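Long-range contact in cytoplasmic export protein 1 (Saccharomyces cerevisiae, PDB 3VWA), which binds tRNA and belongs to the nuclear tRNA export machinery, and may pass aminoacylated tRNAs from export receptors at the nuclear pore complex to the translation machinery: residues Leu396-Leu401 and Val433-Trp438. Numbering follows the deposited sequence.
Sequences LRLQTL and VEIRTW
Ile435 pushes its CD1 methyl against the base of Arg397, 3.5 Å from Arg397 CB, where the two side chains cross at about a right angle. The same methyl also lies close to Arg397 NE, at the start of a guanidinium held from elsewhere by a salt bridge to Asp430 and a hydrogen bond to the carbonyl of Asp391. With CG1 anti to its carbonyl carbon (chi1 -67°) and the chain extended beyond it, Ile435 reaches past Leu398, whose CB is 4.0 Å from Ile435 CG1, while its CG2 branch meets Leu401 CD2. The segments, from helices 394-407 and 433-446, run nearly parallel, with their local axes 12° apart in direction and 9.6 Å at closest approach, side by side in the HEAT-repeat solenoid of the C-terminal part of this fragment, the first lying in HEAT 1 and helix 413-427 intervening in the chain. An alanine in place of Ile435 would probably open a gap beside Arg397 CB and Leu398 CB and cost Leu401 CD2 one of its neighbours. Leu398 forks over the second helix: CD1 sits 3.7 Å from Trp438 CD1, and CD2 is equally near Glu434 CG. One turn on, Leu401 CD2 packs 3.8 Å from Trp438 CB. The Glu434 carboxylate forms a salt bridge with Lys475 and receives a weak, bent hydrogen bond from the indole NE1 of Trp438.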
ATOM      1  N   LEU A 396       0.421  28.626  -1.855  1.00 30.62           N
ATOM      2  CA  LEU A 396       1.499  27.623  -1.851  1.00 29.85           C
ATOM      3  C   LEU A 396       2.549  28.000  -0.784  1.00 29.68           C
ATOM      4  O   LEU A 396       3.026  27.129  -0.032  1.00 31.24           O
ATOM      5  CB  LEU A 396       2.170  27.451  -3.213  1.00 31.18           C
ATOM      6  CG  LEU A 396       2.482  26.035  -3.722  1.00 37.42           C
ATOM      7  CD1 LEU A 396       3.790  25.956  -4.488  1.00 41.09           C
ATOM      8  CD2 LEU A 396       2.441  24.965  -2.640  1.00 40.44           C
ATOM      9  N   ARG A 397       2.903  29.282  -0.710  1.00 27.87           N
ATOM     10  CA  ARG A 397       3.849  29.734   0.346  1.00 28.38           C
ATOM     11  C   ARG A 397       3.341  29.437   1.741  1.00 25.69           C
ATOM     12  O   ARG A 397       4.076  28.845   2.536  1.00 27.51           O
ATOM     13  CB  ARG A 397       4.145  31.223   0.245  1.00 29.86           C
ATOM     14  CG  ARG A 397       4.561  31.638  -1.136  1.00 29.49           C
ATOM     15  CD  ARG A 397       5.321  32.952  -1.100  1.00 28.39           C
ATOM     16  NE  ARG A 397       4.573  34.094  -0.553  1.00 25.29           N
ATOM     17  CZ  ARG A 397       3.736  34.860  -1.268  1.00 30.97           C
ATOM     18  NH1 ARG A 397       3.474  34.587  -2.552  1.00 30.35           N
ATOM     19  NH2 ARG A 397       3.136  35.902  -0.721  1.00 27.72           N
ATOM     20  N   LEU A 398       2.100  29.815   2.041  1.00 25.08           N
ATOM     21  CA  LEU A 398       1.505  29.475   3.347  1.00 26.46           C
ATOM     22  C   LEU A 398       1.520  27.969   3.605  1.00 26.60           C
ATOM     23  O   LEU A 398       1.990  27.522   4.620  1.00 25.55           O
ATOM     24  CB  LEU A 398       0.070  29.988   3.488  1.00 25.89           C
ATOM     25  CG  LEU A 398      -0.628  29.784   4.861  1.00 26.23           C
ATOM     26  CD1 LEU A 398       0.098  30.513   5.974  1.00 23.49           C
ATOM     27  CD2 LEU A 398      -2.118  30.206   4.819  1.00 24.81           C
ATOM     28  N   GLN A 399       1.025  27.167   2.674  1.00 31.46           N
ATOM     29  CA  GLN A 399       1.048  25.736   2.966  1.00 28.52           C
ATOM     30  C   GLN A 399       2.449  25.192   3.142  1.00 26.77           C
ATOM     31  O   GLN A 399       2.642  24.306   3.980  1.00 27.11           O
ATOM     32  CB  GLN A 399       0.271  24.888   1.967  1.00 28.80           C
ATOM     33  CG  GLN A 399      -1.222  25.174   1.966  1.00 34.23           C
ATOM     34  CD  GLN A 399      -1.855  25.001   3.339  1.00 35.21           C
ATOM     35  OE1 GLN A 399      -2.210  25.966   3.947  1.00 36.11           O
ATOM     36  NE2 GLN A 399      -1.988  23.761   3.817  1.00 33.29           N
ATOM     37  N   THR A 400       3.415  25.649   2.336  1.00 26.07           N
ATOM     38  CA  THR A 400       4.779  25.170   2.530  1.00 25.41           C
ATOM     39  C   THR A 400       5.138  25.530   3.979  1.00 27.94           C
ATOM     40  O   THR A 400       5.600  24.705   4.730  1.00 34.65           O
ATOM     41  CB  THR A 400       5.775  25.804   1.538  1.00 24.07           C
ATOM     42  OG1 THR A 400       5.325  25.631   0.177  1.00 23.56           O
ATOM     43  CG2 THR A 400       7.132  25.183   1.668  1.00 23.47           C
ATOM     44  N   LEU A 401       4.877  26.771   4.364  1.00 30.57           N
ATOM     45  CA  LEU A 401       5.204  27.241   5.682  1.00 30.42           C
ATOM     46  C   LEU A 401       4.661  26.352   6.782  1.00 28.87           C
ATOM     47  O   LEU A 401       5.421  25.897   7.640  1.00 29.09           O
ATOM     48  CB  LEU A 401       4.795  28.694   5.855  1.00 28.48           C
ATOM     49  CG  LEU A 401       4.920  29.307   7.261  1.00 29.87           C
ATOM     50  CD1 LEU A 401       6.360  29.295   7.817  1.00 28.04           C
ATOM     51  CD2 LEU A 401       4.389  30.721   7.122  1.00 27.86           C
ATOM     52  N   VAL A 433      -0.555  38.716   5.114  1.00 29.38           N
ATOM     53  CA  VAL A 433      -0.665  38.806   6.568  1.00 34.18           C
ATOM     54  C   VAL A 433      -0.736  37.414   7.190  1.00 32.39           C
ATOM     55  O   VAL A 433      -0.201  37.157   8.293  1.00 35.19           O
ATOM     56  CB  VAL A 433      -1.867  39.691   7.015  1.00 35.19           C
ATOM     57  CG1 VAL A 433      -3.201  39.058   6.612  1.00 36.45           C
ATOM     58  CG2 VAL A 433      -1.848  39.935   8.528  1.00 32.41           C
ATOM     59  N   GLU A 434      -1.387  36.505   6.473  1.00 30.42           N
ATOM     60  CA  GLU A 434      -1.548  35.152   6.965  1.00 29.08           C
ATOM     61  C   GLU A 434      -0.150  34.440   7.142  1.00 27.70           C
ATOM     62  O   GLU A 434       0.114  33.789   8.159  1.00 28.80           O
ATOM     63  CB  GLU A 434      -2.563  34.429   6.094  1.00 30.17           C
ATOM     64  CG  GLU A 434      -3.168  33.166   6.689  1.00 38.26           C
ATOM     65  CD  GLU A 434      -3.991  33.418   7.948  1.00 44.04           C
ATOM     66  OE1 GLU A 434      -4.520  34.549   8.113  1.00 50.80           O
ATOM     67  OE2 GLU A 434      -4.113  32.484   8.773  1.00 43.93           O
ATOM     68  N   ILE A 435       0.746  34.682   6.202  1.00 25.54           N
ATOM     69  CA  ILE A 435       2.070  34.127   6.193  1.00 25.07           C
ATOM     70  C   ILE A 435       2.889  34.754   7.278  1.00 24.81           C
ATOM     71  O   ILE A 435       3.619  34.043   7.971  1.00 25.81           O
ATOM     72  CB  ILE A 435       2.758  34.302   4.805  1.00 25.39           C
ATOM     73  CG1 ILE A 435       2.037  33.450   3.759  1.00 26.13           C
ATOM     74  CG2 ILE A 435       4.248  33.910   4.863  1.00 24.57           C
ATOM     75  CD1 ILE A 435       2.583  33.583   2.328  1.00 22.05           C
ATOM     76  N   ARG A 436       2.786  36.080   7.434  1.00 25.09           N
ATOM     77  CA  ARG A 436       3.404  36.765   8.596  1.00 24.03           C
ATOM     78  C   ARG A 436       2.988  36.233   9.961  1.00 24.12           C
ATOM     79  O   ARG A 436       3.861  36.027  10.832  1.00 21.47           O
ATOM     80  CB  ARG A 436       3.297  38.304   8.529  1.00 23.05           C
ATOM     81  CG  ARG A 436       3.858  38.846   7.169  1.00 23.05           C
ATOM     82  CD  ARG A 436       4.220  40.305   7.186  1.00 24.04           C
ATOM     83  NE  ARG A 436       3.108  41.154   7.662  1.00 30.80           N
ATOM     84  CZ  ARG A 436       2.076  41.577   6.929  1.00 31.03           C
ATOM     85  NH1 ARG A 436       1.165  42.363   7.511  1.00 32.53           N
ATOM     86  NH2 ARG A 436       1.953  41.243   5.634  1.00 28.90           N
ATOM     87  N   THR A 437       1.682  36.023  10.135  1.00 25.91           N
ATOM     88  CA  THR A 437       1.078  35.486  11.362  1.00 25.67           C
ATOM     89  C   THR A 437       1.655  34.082  11.636  1.00 28.37           C
ATOM     90  O   THR A 437       2.178  33.809  12.740  1.00 28.08           O
ATOM     91  CB  THR A 437      -0.478  35.467  11.244  1.00 26.56           C
ATOM     92  OG1 THR A 437      -0.951  36.785  10.906  1.00 26.45           O
ATOM     93  CG2 THR A 437      -1.181  35.030  12.560  1.00 27.49           C
ATOM     94  N   TRP A 438       1.607  33.207  10.630  1.00 27.30           N
ATOM     95  CA  TRP A 438       2.044  31.826  10.800  1.00 24.92           C
ATOM     96  C   TRP A 438       3.556  31.722  10.977  1.00 27.76           C
ATOM     97  O   TRP A 438       4.020  30.838  11.706  1.00 27.12           O
ATOM     98  CB  TRP A 438       1.561  30.917   9.666  1.00 30.28           C
ATOM     99  CG  TRP A 438       0.197  30.353   9.931  1.00 33.93           C
ATOM    100  CD1 TRP A 438      -1.023  30.865   9.511  1.00 36.52           C
ATOM    101  CD2 TRP A 438      -0.139  29.214  10.768  1.00 38.39           C
ATOM    102  NE1 TRP A 438      -2.067  30.114   9.988  1.00 37.41           N
ATOM    103  CE2 TRP A 438      -1.610  29.125  10.769  1.00 41.38           C
ATOM    104  CE3 TRP A 438       0.592  28.310  11.533  1.00 39.69           C
ATOM    105  CZ2 TRP A 438      -2.281  28.136  11.462  1.00 42.11           C
ATOM    106  CZ3 TRP A 438      -0.105  27.324  12.243  1.00 42.40           C
ATOM    107  CH2 TRP A 438      -1.502  27.245  12.212  1.00 41.93           C
TER